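Putative TOXIN related protein (Parabacteroides distasonis ATCC 8503, PDB 3K0Y) is of unknown function, a putative toxin-related protein of the NigD-like family that joins an N-terminal OB domain to a C-terminal beta-sandwich domain. Local coordinates at residues W114-E125 with A166-S174; L176-V187 with Y199-K209. One frame throughout, in Å; residues are numbered along the deposited sequence.

Contact 1: W114-E125 with A166-S174; sequences WIGDGYLNIYFE and AGRVAFNLS
Arg168 lies against Tyr123 in a non-hydrogen-bonded pair of the antiparallel strands 119-125 and 166-172. From CB, 4.0 Å from Ile122 O, its chain passes the tyrosine ring at the edge, CG lying 3.8 Å from Tyr123 CD1. The chain runs extended to NE, 3.9 Å from Tyr123 CD1, and a turn at the last torsion (chi4 -81°) sets the guanidinium so that CD1 sits over the centre of one face, the planes 60° apart. At the tip, NH1 meets the edge of the Trp114 ring at CH2 and donates to a water that donates to Ile122 O; NH2 bonds a nonaethylene glycol.

Further along this face a second water links Asn121 OD1 and Val169 O, each 2.8 Å from it, and Arg53 NH1 hydrogen-bonds to the same OD1. On the other face, Ile122 CB packs on Val169 CG1 at 3.7 Å, and Ile122 CD1 touches the edge of the Phe171 ring. Leu173 N bonds Gly118 O at 2.9 Å, joining the type I' turn to the chain just past Asn172.

The face of Ile122, Val169 and Phe171 is thus apolar, whereas on the other side water holds Asn121 OD1 and Arg168 NH1.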
loop_
_atom_site.group_PDB
_atom_site.type_symbol
_atom_site.label_atom_id
_atom_site.label_comp_id
_atom_site.label_asym_id
_atom_site.label_seq_id
_atom_site.Cartn_x
_atom_site.Cartn_y
_atom_site.Cartn_z
ATOM N N TRP A 114 3.788 2.926 6.000
ATOM C CA TRP A 114 3.115 2.436 7.195
ATOM C C TRP A 114 2.220 1.253 6.926
ATOM O O TRP A 114 1.735 1.108 5.817
ATOM C CB TRP A 114 2.330 3.576 7.860
ATOM C CG TRP A 114 1.068 3.971 7.174
ATOM C CD1 TRP A 114 -0.196 3.608 7.523
ATOM C CD2 TRP A 114 0.944 4.782 6.004
ATOM N NE1 TRP A 114 -1.094 4.156 6.669
ATOM C CE2 TRP A 114 -0.427 4.866 5.708
ATOM C CE3 TRP A 114 1.850 5.474 5.197
ATOM C CZ2 TRP A 114 -0.913 5.610 4.650
ATOM C CZ3 TRP A 114 1.343 6.231 4.119
ATOM C CH2 TRP A 114 -0.015 6.284 3.877
ATOM N N ILE A 115 1.990 0.427 7.951
ATOM C CA ILE A 115 1.034 -0.661 7.887
ATOM C C ILE A 115 -0.336 -0.166 8.310
ATOM O O ILE A 115 -0.463 0.504 9.326
ATOM C CB ILE A 115 1.443 -1.877 8.761
ATOM C CG1 ILE A 115 2.756 -2.479 8.232
ATOM C CG2 ILE A 115 0.347 -2.978 8.676
ATOM C CD1 ILE A 115 3.306 -3.604 9.133
ATOM N N GLY A 116 -1.356 -0.427 7.496
ATOM C CA GLY A 116 -2.714 -0.015 7.813
ATOM C C GLY A 116 -3.693 -0.941 7.106
ATOM O O GLY A 116 -3.564 -1.188 5.882
ATOM N N ASP A 117 -4.635 -1.477 7.886
ATOM C CA ASP A 117 -5.666 -2.386 7.427
ATOM C C ASP A 117 -5.071 -3.562 6.594
ATOM O O ASP A 117 -5.633 -3.939 5.598
ATOM C CB ASP A 117 -6.741 -1.609 6.625
ATOM C CG ASP A 117 -7.932 -2.491 6.230
ATOM O OD1 ASP A 117 -8.432 -3.210 7.110
ATOM O OD2 ASP A 117 -8.357 -2.509 5.046
ATOM N N GLY A 118 -3.947 -4.127 7.032
ATOM C CA GLY A 118 -3.310 -5.312 6.373
ATOM C C GLY A 118 -2.557 -4.979 5.072
ATOM O O GLY A 118 -2.092 -5.877 4.336
ATOM N N TYR A 119 -2.399 -3.684 4.800
ATOM C CA TYR A 119 -1.626 -3.243 3.656
ATOM C C TYR A 119 -0.374 -2.574 4.110
ATOM O O TYR A 119 -0.348 -1.945 5.164
ATOM C CB TYR A 119 -2.407 -2.237 2.824
ATOM C CG TYR A 119 -3.635 -2.819 2.203
ATOM C CD1 TYR A 119 -4.811 -2.884 2.922
ATOM C CD2 TYR A 119 -3.623 -3.297 0.882
ATOM C CE1 TYR A 119 -5.961 -3.412 2.371
ATOM C CE2 TYR A 119 -4.759 -3.844 0.326
ATOM C CZ TYR A 119 -5.918 -3.886 1.078
ATOM O OH TYR A 119 -7.024 -4.404 0.551
ATOM N N LEU A 120 0.659 -2.676 3.291
ATOM C CA LEU A 120 1.784 -1.780 3.379
ATOM C C LEU A 120 1.483 -0.588 2.459
ATOM O O LEU A 120 1.365 -0.760 1.257
ATOM C CB LEU A 120 3.069 -2.473 2.948
ATOM C CG LEU A 120 4.331 -1.626 2.974
ATOM C CD1 LEU A 120 4.740 -1.324 4.461
ATOM C CD2 LEU A 120 5.504 -2.183 2.187
ATOM N N ASN A 121 1.477 0.599 3.034
ATOM C CA ASN A 121 1.176 1.829 2.376
ATOM C C ASN A 121 2.438 2.648 2.201
ATOM O O ASN A 121 3.228 2.767 3.130
ATOM C CB ASN A 121 0.182 2.612 3.202
ATOM C CG ASN A 121 -1.122 1.888 3.380
ATOM O OD1 ASN A 121 -1.973 1.926 2.501
ATOM N ND2 ASN A 121 -1.298 1.216 4.522
ATOM N N ILE A 122 2.626 3.188 1.012
ATOM C CA ILE A 122 3.770 3.944 0.702
ATOM C C ILE A 122 3.401 5.214 -0.029
ATOM O O ILE A 122 2.553 5.195 -0.903
ATOM C CB ILE A 122 4.777 3.153 -0.162
ATOM C CG1 ILE A 122 5.193 1.864 0.516
ATOM C CG2 ILE A 122 6.017 4.016 -0.396
ATOM C CD1 ILE A 122 6.146 0.955 -0.321
ATOM N N TYR A 123 4.009 6.320 0.395
ATOM C CA TYR A 123 4.083 7.584 -0.326
ATOM C C TYR A 123 5.552 7.796 -0.645
ATOM O O TYR A 123 6.375 7.904 0.273
ATOM C CB TYR A 123 3.590 8.760 0.548
ATOM C CG TYR A 123 3.637 10.128 -0.122
ATOM C CD1 TYR A 123 2.565 10.609 -0.866
ATOM C CD2 TYR A 123 4.770 10.938 -0.010
ATOM C CE1 TYR A 123 2.596 11.895 -1.480
ATOM C CE2 TYR A 123 4.834 12.209 -0.613
ATOM C CZ TYR A 123 3.742 12.673 -1.351
ATOM O OH TYR A 123 3.828 13.902 -1.945
ATOM N N PHE A 124 5.886 7.894 -1.928
ATOM C CA PHE A 124 7.287 7.930 -2.373
ATOM C C PHE A 124 7.444 8.983 -3.437
ATOM O O PHE A 124 6.450 9.438 -4.042
ATOM C CB PHE A 124 7.758 6.557 -2.898
ATOM C CG PHE A 124 7.124 6.145 -4.233
ATOM C CD1 PHE A 124 5.901 5.526 -4.261
ATOM C CD2 PHE A 124 7.759 6.419 -5.437
ATOM C CE1 PHE A 124 5.300 5.178 -5.482
ATOM C CE2 PHE A 124 7.152 6.088 -6.672
ATOM C CZ PHE A 124 5.947 5.467 -6.675
ATOM N N GLU A 125 8.678 9.405 -3.661
ATOM C CA GLU A 125 8.950 10.344 -4.724
ATOM C C GLU A 125 10.026 9.813 -5.613
ATOM O O GLU A 125 10.840 9.018 -5.210
ATOM C CB GLU A 125 9.430 11.690 -4.173
ATOM C CG GLU A 125 8.409 12.483 -3.387
ATOM C CD GLU A 125 9.038 13.723 -2.730
ATOM O OE1 GLU A 125 9.867 13.591 -1.769
ATOM O OE2 GLU A 125 8.703 14.813 -3.200
ATOM N N ALA A 166 5.334 12.755 -6.866
ATOM C CA ALA A 166 4.974 11.829 -5.817
ATOM C C ALA A 166 4.023 10.737 -6.332
ATOM O O ALA A 166 3.305 10.905 -7.321
ATOM C CB ALA A 166 4.393 12.566 -4.600
ATOM N N GLY A 167 4.084 9.584 -5.682
ATOM C CA GLY A 167 3.171 8.509 -5.955
ATOM C C GLY A 167 2.774 7.786 -4.690
ATOM O O GLY A 167 3.559 7.685 -3.754
ATOM N N ARG A 168 1.596 7.182 -4.739
ATOM C CA ARG A 168 1.078 6.368 -3.685
ATOM C C ARG A 168 0.804 4.939 -4.160
ATOM O O ARG A 168 0.421 4.689 -5.305
ATOM C CB ARG A 168 -0.186 6.968 -3.140
ATOM C CG ARG A 168 -0.011 8.260 -2.383
ATOM C CD ARG A 168 -1.366 8.714 -1.902
ATOM N NE ARG A 168 -1.306 9.868 -1.025
ATOM C CZ ARG A 168 -1.035 9.856 0.258
ATOM N NH1 ARG A 168 -0.777 8.743 0.950
ATOM N NH2 ARG A 168 -1.037 11.007 0.878
ATOM N N VAL A 169 1.032 3.994 -3.277
ATOM C CA VAL A 169 0.742 2.597 -3.539
ATOM C C VAL A 169 0.352 1.914 -2.219
ATOM O O VAL A 169 0.755 2.341 -1.112
ATOM C CB VAL A 169 1.979 1.923 -4.226
ATOM C CG1 VAL A 169 3.231 1.923 -3.252
ATOM C CG2 VAL A 169 1.643 0.531 -4.726
ATOM N N ALA A 170 -0.382 0.822 -2.328
ATOM C CA ALA A 170 -0.719 -0.059 -1.218
ATOM C C ALA A 170 -0.522 -1.488 -1.664
ATOM O O ALA A 170 -0.933 -1.841 -2.779
ATOM C CB ALA A 170 -2.171 0.161 -0.804
ATOM N N PHE A 171 0.163 -2.278 -0.826
ATOM C CA PHE A 171 0.398 -3.706 -1.088
ATOM C C PHE A 171 -0.332 -4.585 -0.056
ATOM O O PHE A 171 -0.194 -4.410 1.162
ATOM C CB PHE A 171 1.902 -4.019 -1.067
ATOM C CG PHE A 171 2.686 -3.298 -2.135
ATOM C CD1 PHE A 171 2.643 -3.720 -3.462
ATOM C CD2 PHE A 171 3.519 -2.233 -1.819
ATOM C CE1 PHE A 171 3.381 -3.074 -4.433
ATOM C CE2 PHE A 171 4.289 -1.608 -2.817
ATOM C CZ PHE A 171 4.215 -2.000 -4.092
ATOM N N ASN A 172 -1.129 -5.521 -0.554
ATOM C CA ASN A 172 -1.891 -6.404 0.296
ATOM C C ASN A 172 -0.902 -7.384 0.913
ATOM O O ASN A 172 -0.183 -8.089 0.202
ATOM C CB ASN A 172 -2.971 -7.101 -0.546
ATOM C CG ASN A 172 -3.990 -7.842 0.274
ATOM O OD1 ASN A 172 -3.659 -8.430 1.299
ATOM N ND2 ASN A 172 -5.223 -7.914 -0.223
ATOM N N LEU A 173 -0.848 -7.423 2.239
ATOM C CA LEU A 173 0.096 -8.315 2.939
ATOM C C LEU A 173 -0.488 -9.649 3.343
ATOM O O LEU A 173 0.142 -10.408 4.076
ATOM C CB LEU A 173 0.653 -7.638 4.194
ATOM C CG LEU A 173 1.402 -6.344 3.920
ATOM C CD1 LEU A 173 1.883 -5.676 5.217
ATOM C CD2 LEU A 173 2.546 -6.598 2.989
ATOM N N SER A 174 -1.682 -9.949 2.879
ATOM C CA SER A 174 -2.386 -11.100 3.397
ATOM C C SER A 174 -1.726 -12.430 2.989
ATOM O O SER A 174 -2.074 -13.440 3.536
ATOM C CB SER A 174 -3.859 -11.054 2.944
ATOM O OG SER A 174 -3.958 -11.279 1.560
HETATM O O HOH W 1 -1.340 3.641 0.315
HETATM O O HOH W 2 -0.057 6.154 0.198
#

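Contact 2: L176-V187 with Y199-K209; sequences LPDTKGETVDLV and YKLKYNSDKTK
Strands 184-187 and 199-203 run antiparallel at 142°, with the backbones of Val184 and Tyr203, and of Leu186 and Leu201, each joined by a reciprocal pair of hydrogen bonds. Tyr203 turns its side chain to the same face as Val184 and Leu186. Its CG stands anti to the backbone N (chi1 178°), which swings the ring toward Leu176 and Thr179 of the loop before strand 184-187. There Leu176 CD1 makes a CH-pi contact over one ring face, 4.3 Å from the centroid, and Val184 CG2 approaches the ring edge. In the ring plane a water joins Tyr203 OH to Leu176 O and, at 2.6 Å, to Ser205 OG.

These strands form a beta hairpin at the border of a four-stranded sheet, in the NigD-like C-terminal beta-sandwich region; Leu186 and Leu201 touch Ile115 of strand 113-116. The loops are laced together by polar groups. Thr179 and Ser205 exchange bonds: Thr179 N donates to Ser205 OG at 2.9 Å, and Ser205 N to Thr179 OG1 at 3.0 Å. That threonine hydroxyl donates to Glu182 O across the type II' turn.

Asn204 is gripped at both ends of its amide. ND2 donates to Gly181 O at 2.8 Å, coming from above the carbonyl plane, and to Thr183 OG1 at 3.3 Å, while OD1 accepts from Asp206 N in an Asx turn. On the face of the hairpin turned from Leu186 and Tyr203, Asp185 and Lys202 lie side by side, and Lys202 NZ meets the syn lone pair of Asp185 OD1 in a 2.8 Å salt bridge.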
loop_
_atom_site.group_PDB
_atom_site.type_symbol
_atom_site.label_atom_id
_atom_site.label_comp_id
_atom_site.label_asym_id
_atom_site.label_seq_id
_atom_site.Cartn_x
_atom_site.Cartn_y
_atom_site.Cartn_z
ATOM N N LEU A 176 1.499 -12.972 3.409
ATOM C CA LEU A 176 2.607 -13.257 4.314
ATOM C C LEU A 176 2.177 -14.391 5.256
ATOM O O LEU A 176 0.989 -14.526 5.533
ATOM C CB LEU A 176 3.025 -12.050 5.134
ATOM C CG LEU A 176 3.662 -10.886 4.354
ATOM C CD1 LEU A 176 3.899 -9.724 5.334
ATOM C CD2 LEU A 176 4.930 -11.303 3.612
ATOM N N PRO A 177 3.138 -15.209 5.732
ATOM C CA PRO A 177 2.711 -16.289 6.631
ATOM C C PRO A 177 2.038 -15.749 7.884
ATOM O O PRO A 177 2.391 -14.654 8.396
ATOM C CB PRO A 177 4.011 -17.071 6.943
ATOM C CG PRO A 177 5.106 -16.518 6.020
ATOM C CD PRO A 177 4.602 -15.112 5.605
ATOM N N ASP A 178 1.047 -16.496 8.362
ATOM C CA ASP A 178 0.289 -16.086 9.541
ATOM C C ASP A 178 1.262 -15.914 10.699
ATOM O O ASP A 178 2.112 -16.741 10.898
ATOM C CB ASP A 178 -0.800 -17.089 9.898
ATOM C CG ASP A 178 -1.886 -16.470 10.786
ATOM O OD1 ASP A 178 -1.555 -15.889 11.845
ATOM O OD2 ASP A 178 -3.072 -16.533 10.413
ATOM N N THR A 179 1.172 -14.802 11.412
ATOM C CA THR A 179 2.045 -14.582 12.557
ATOM C C THR A 179 1.411 -15.196 13.790
ATOM O O THR A 179 1.929 -15.036 14.878
ATOM C CB THR A 179 2.286 -13.092 12.845
ATOM O OG1 THR A 179 1.078 -12.518 13.352
ATOM C CG2 THR A 179 2.754 -12.359 11.605
ATOM N N LYS A 180 0.310 -15.922 13.580
ATOM C CA LYS A 180 -0.611 -16.347 14.624
ATOM C C LYS A 180 -1.279 -15.032 15.015
ATOM O O LYS A 180 -1.744 -14.309 14.107
ATOM C CB LYS A 180 0.115 -17.064 15.759
ATOM C CG LYS A 180 1.213 -18.057 15.308
ATOM C CD LYS A 180 0.851 -18.907 14.103
ATOM C CE LYS A 180 1.930 -19.951 13.790
ATOM N NZ LYS A 180 1.576 -21.326 14.246
ATOM N N GLY A 181 -1.311 -14.674 16.302
ATOM C CA GLY A 181 -1.684 -13.290 16.677
ATOM C C GLY A 181 -0.576 -12.565 17.432
ATOM O O GLY A 181 -0.859 -11.717 18.287
ATOM N N GLU A 182 0.676 -12.929 17.141
ATOM C CA GLU A 182 1.869 -12.257 17.664
ATOM C C GLU A 182 2.333 -11.185 16.662
ATOM O O GLU A 182 2.082 -11.287 15.460
ATOM C CB GLU A 182 3.027 -13.259 17.851
ATOM C CG GLU A 182 3.162 -13.953 19.238
ATOM C CD GLU A 182 4.550 -14.663 19.407
ATOM O OE1 GLU A 182 5.574 -13.945 19.421
ATOM O OE2 GLU A 182 4.623 -15.921 19.517
ATOM N N THR A 183 3.091 -10.215 17.154
ATOM C CA THR A 183 3.732 -9.211 16.318
ATOM C C THR A 183 5.190 -9.549 15.946
ATOM O O THR A 183 5.952 -10.026 16.773
ATOM C CB THR A 183 3.643 -7.873 16.983
ATOM O OG1 THR A 183 2.265 -7.627 17.331
ATOM C CG2 THR A 183 4.091 -6.783 16.010
ATOM N N VAL A 184 5.553 -9.316 14.682
ATOM C CA VAL A 184 6.884 -9.605 14.162
ATOM C C VAL A 184 7.419 -8.375 13.520
ATOM O O VAL A 184 6.660 -7.409 13.298
ATOM C CB VAL A 184 6.892 -10.744 13.060
ATOM C CG1 VAL A 184 6.334 -12.075 13.623
ATOM C CG2 VAL A 184 6.161 -10.307 11.792
ATOM N N ASP A 185 8.708 -8.416 13.186
ATOM C CA ASP A 185 9.374 -7.348 12.493
ATOM C C ASP A 185 9.280 -7.542 10.996
ATOM O O ASP A 185 9.607 -8.620 10.485
ATOM C CB ASP A 185 10.842 -7.282 12.862
ATOM C CG ASP A 185 11.073 -6.808 14.290
ATOM O OD1 ASP A 185 10.138 -6.303 14.963
ATOM O OD2 ASP A 185 12.223 -6.971 14.710
ATOM N N LEU A 186 8.837 -6.495 10.308
ATOM C CA LEU A 186 8.748 -6.492 8.858
ATOM C C LEU A 186 9.800 -5.516 8.405
ATOM O O LEU A 186 9.825 -4.376 8.856
ATOM C CB LEU A 186 7.355 -6.073 8.419
ATOM C CG LEU A 186 6.944 -6.217 6.957
ATOM C CD1 LEU A 186 6.738 -7.650 6.582
ATOM C CD2 LEU A 186 5.670 -5.421 6.611
ATOM N N VAL A 187 10.718 -5.993 7.589
ATOM C CA VAL A 187 11.823 -5.218 7.065
ATOM C C VAL A 187 11.478 -4.976 5.577
ATOM O O VAL A 187 11.256 -5.924 4.810
ATOM C CB VAL A 187 13.166 -5.969 7.252
ATOM C CG1 VAL A 187 14.320 -5.274 6.540
ATOM C CG2 VAL A 187 13.494 -6.119 8.784
ATOM N N TYR A 199 13.416 -0.031 6.100
ATOM C CA TYR A 199 12.552 0.474 7.122
ATOM C C TYR A 199 11.974 -0.724 7.830
ATOM O O TYR A 199 11.705 -1.718 7.209
ATOM C CB TYR A 199 11.476 1.392 6.544
ATOM C CG TYR A 199 11.983 2.807 6.285
ATOM C CD1 TYR A 199 12.961 3.455 7.129
ATOM C CD2 TYR A 199 11.532 3.493 5.163
ATOM C CE1 TYR A 199 13.411 4.784 6.816
ATOM C CE2 TYR A 199 12.005 4.741 4.840
ATOM C CZ TYR A 199 12.914 5.406 5.666
ATOM O OH TYR A 199 13.232 6.668 5.218
ATOM N N LYS A 200 11.844 -0.618 9.150
ATOM C CA LYS A 200 11.402 -1.713 9.986
ATOM C C LYS A 200 10.093 -1.378 10.612
ATOM O O LYS A 200 10.005 -0.418 11.373
ATOM C CB LYS A 200 12.379 -1.970 11.100
ATOM C CG LYS A 200 13.650 -2.570 10.702
ATOM C CD LYS A 200 14.321 -3.263 11.913
ATOM C CE LYS A 200 15.572 -4.042 11.467
ATOM N NZ LYS A 200 16.494 -4.245 12.613
ATOM N N LEU A 201 9.091 -2.183 10.348
ATOM C CA LEU A 201 7.782 -1.956 10.901
ATOM C C LEU A 201 7.355 -3.200 11.685
ATOM O O LEU A 201 7.851 -4.299 11.481
ATOM C CB LEU A 201 6.745 -1.665 9.795
ATOM C CG LEU A 201 7.093 -0.717 8.644
ATOM C CD1 LEU A 201 7.892 -1.458 7.571
ATOM C CD2 LEU A 201 5.830 -0.127 7.936
ATOM N N LYS A 202 6.396 -2.999 12.566
ATOM C CA LYS A 202 5.798 -4.080 13.336
ATOM C C LYS A 202 4.621 -4.557 12.530
ATOM O O LYS A 202 3.882 -3.738 12.025
ATOM C CB LYS A 202 5.313 -3.552 14.697
ATOM C CG LYS A 202 6.400 -3.090 15.600
ATOM C CD LYS A 202 7.182 -4.255 16.089
ATOM C CE LYS A 202 8.191 -3.889 17.172
ATOM N NZ LYS A 202 9.299 -4.908 17.274
ATOM N N TYR A 203 4.448 -5.872 12.445
ATOM C CA TYR A 203 3.369 -6.529 11.681
ATOM C C TYR A 203 2.760 -7.733 12.433
ATOM O O TYR A 203 3.466 -8.657 12.868
ATOM C CB TYR A 203 3.897 -7.014 10.336
ATOM C CG TYR A 203 2.842 -7.747 9.542
ATOM C CD1 TYR A 203 1.745 -7.064 9.000
ATOM C CD2 TYR A 203 2.915 -9.112 9.351
ATOM C CE1 TYR A 203 0.747 -7.726 8.289
ATOM C CE2 TYR A 203 1.918 -9.791 8.647
ATOM C CZ TYR A 203 0.848 -9.082 8.105
ATOM O OH TYR A 203 -0.140 -9.750 7.424
ATOM N N ASN A 204 1.444 -7.735 12.531
ATOM C CA ASN A 204 0.704 -8.823 13.150
ATOM C C ASN A 204 -0.382 -9.199 12.150
ATOM O O ASN A 204 -1.069 -8.316 11.681
ATOM C CB ASN A 204 0.096 -8.339 14.477
ATOM C CG ASN A 204 -0.582 -9.468 15.286
ATOM O OD1 ASN A 204 -1.336 -10.269 14.745
ATOM N ND2 ASN A 204 -0.318 -9.503 16.585
ATOM N N SER A 205 -0.515 -10.484 11.795
ATOM C CA SER A 205 -1.565 -10.899 10.851
ATOM C C SER A 205 -2.984 -10.597 11.349
ATOM O O SER A 205 -3.914 -10.512 10.565
ATOM C CB SER A 205 -1.482 -12.395 10.549
ATOM O OG SER A 205 -0.250 -12.708 9.965
ATOM N N ASP A 206 -3.150 -10.495 12.659
ATOM C CA ASP A 206 -4.432 -10.090 13.229
ATOM C C ASP A 206 -4.588 -8.549 13.213
ATOM O O ASP A 206 -3.977 -7.872 14.018
ATOM C CB ASP A 206 -4.529 -10.644 14.660
ATOM C CG ASP A 206 -5.907 -10.512 15.248
ATOM O OD1 ASP A 206 -6.857 -10.224 14.511
ATOM O OD2 ASP A 206 -6.040 -10.708 16.460
ATOM N N LYS A 207 -5.397 -8.018 12.287
ATOM C CA LYS A 207 -5.673 -6.552 12.163
ATOM C C LYS A 207 -6.142 -5.903 13.453
ATOM O O LYS A 207 -5.750 -4.784 13.788
ATOM C CB LYS A 207 -6.777 -6.283 11.143
ATOM C CG LYS A 207 -6.441 -6.681 9.724
ATOM C CD LYS A 207 -7.245 -5.861 8.741
ATOM C CE LYS A 207 -7.754 -6.684 7.578
ATOM N NZ LYS A 207 -8.769 -5.871 6.894
ATOM N N THR A 208 -7.040 -6.608 14.136
ATOM C CA THR A 208 -7.485 -6.267 15.478
ATOM C C THR A 208 -6.392 -5.753 16.398
ATOM O O THR A 208 -6.540 -4.683 16.961
ATOM C CB THR A 208 -8.083 -7.493 16.137
ATOM O OG1 THR A 208 -9.382 -7.725 15.582
ATOM C CG2 THR A 208 -8.172 -7.312 17.653
ATOM N N LYS A 209 -5.298 -6.501 16.537
ATOM C CA LYS A 209 -4.276 -6.208 17.565
ATOM C C LYS A 209 -3.408 -5.023 17.135
ATOM O O LYS A 209 -2.919 -4.265 17.979
ATOM C CB LYS A 209 -3.378 -7.424 17.839
ATOM C CG LYS A 209 -4.079 -8.792 17.762
ATOM C CD LYS A 209 -4.371 -9.414 19.104
ATOM C CE LYS A 209 -3.333 -10.458 19.441
ATOM N NZ LYS A 209 -3.510 -10.999 20.794
HETATM O O HOH W 3 -0.146 -12.666 7.348
#

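In the fold
From the N terminus, the chain first builds the OB region, whose strands 11-22 and 52-62 meet the side of contact 1 that carries Tyr119 and Arg168, while strand 74-88 pairs in parallel alongside 163-172. Contact 1 closes a 40-residue excursion between 114-125 and 166-174, which includes strands 135-139 and 149-155 of the other sheet. Contact 2 follows in series, neither nested nor crossed, and closes the hairpin 184-192/195-203 with 11 residues between its segments. Their centres are about 15 Å apart, yet Asp117 OD1 and Lys207 NZ form a 2.7 Å salt bridge, and Ile115 packs on Tyr203. Contact 1 lies in the large mixed sheet and contact 2 in the four-stranded one, so their meeting ties the two together.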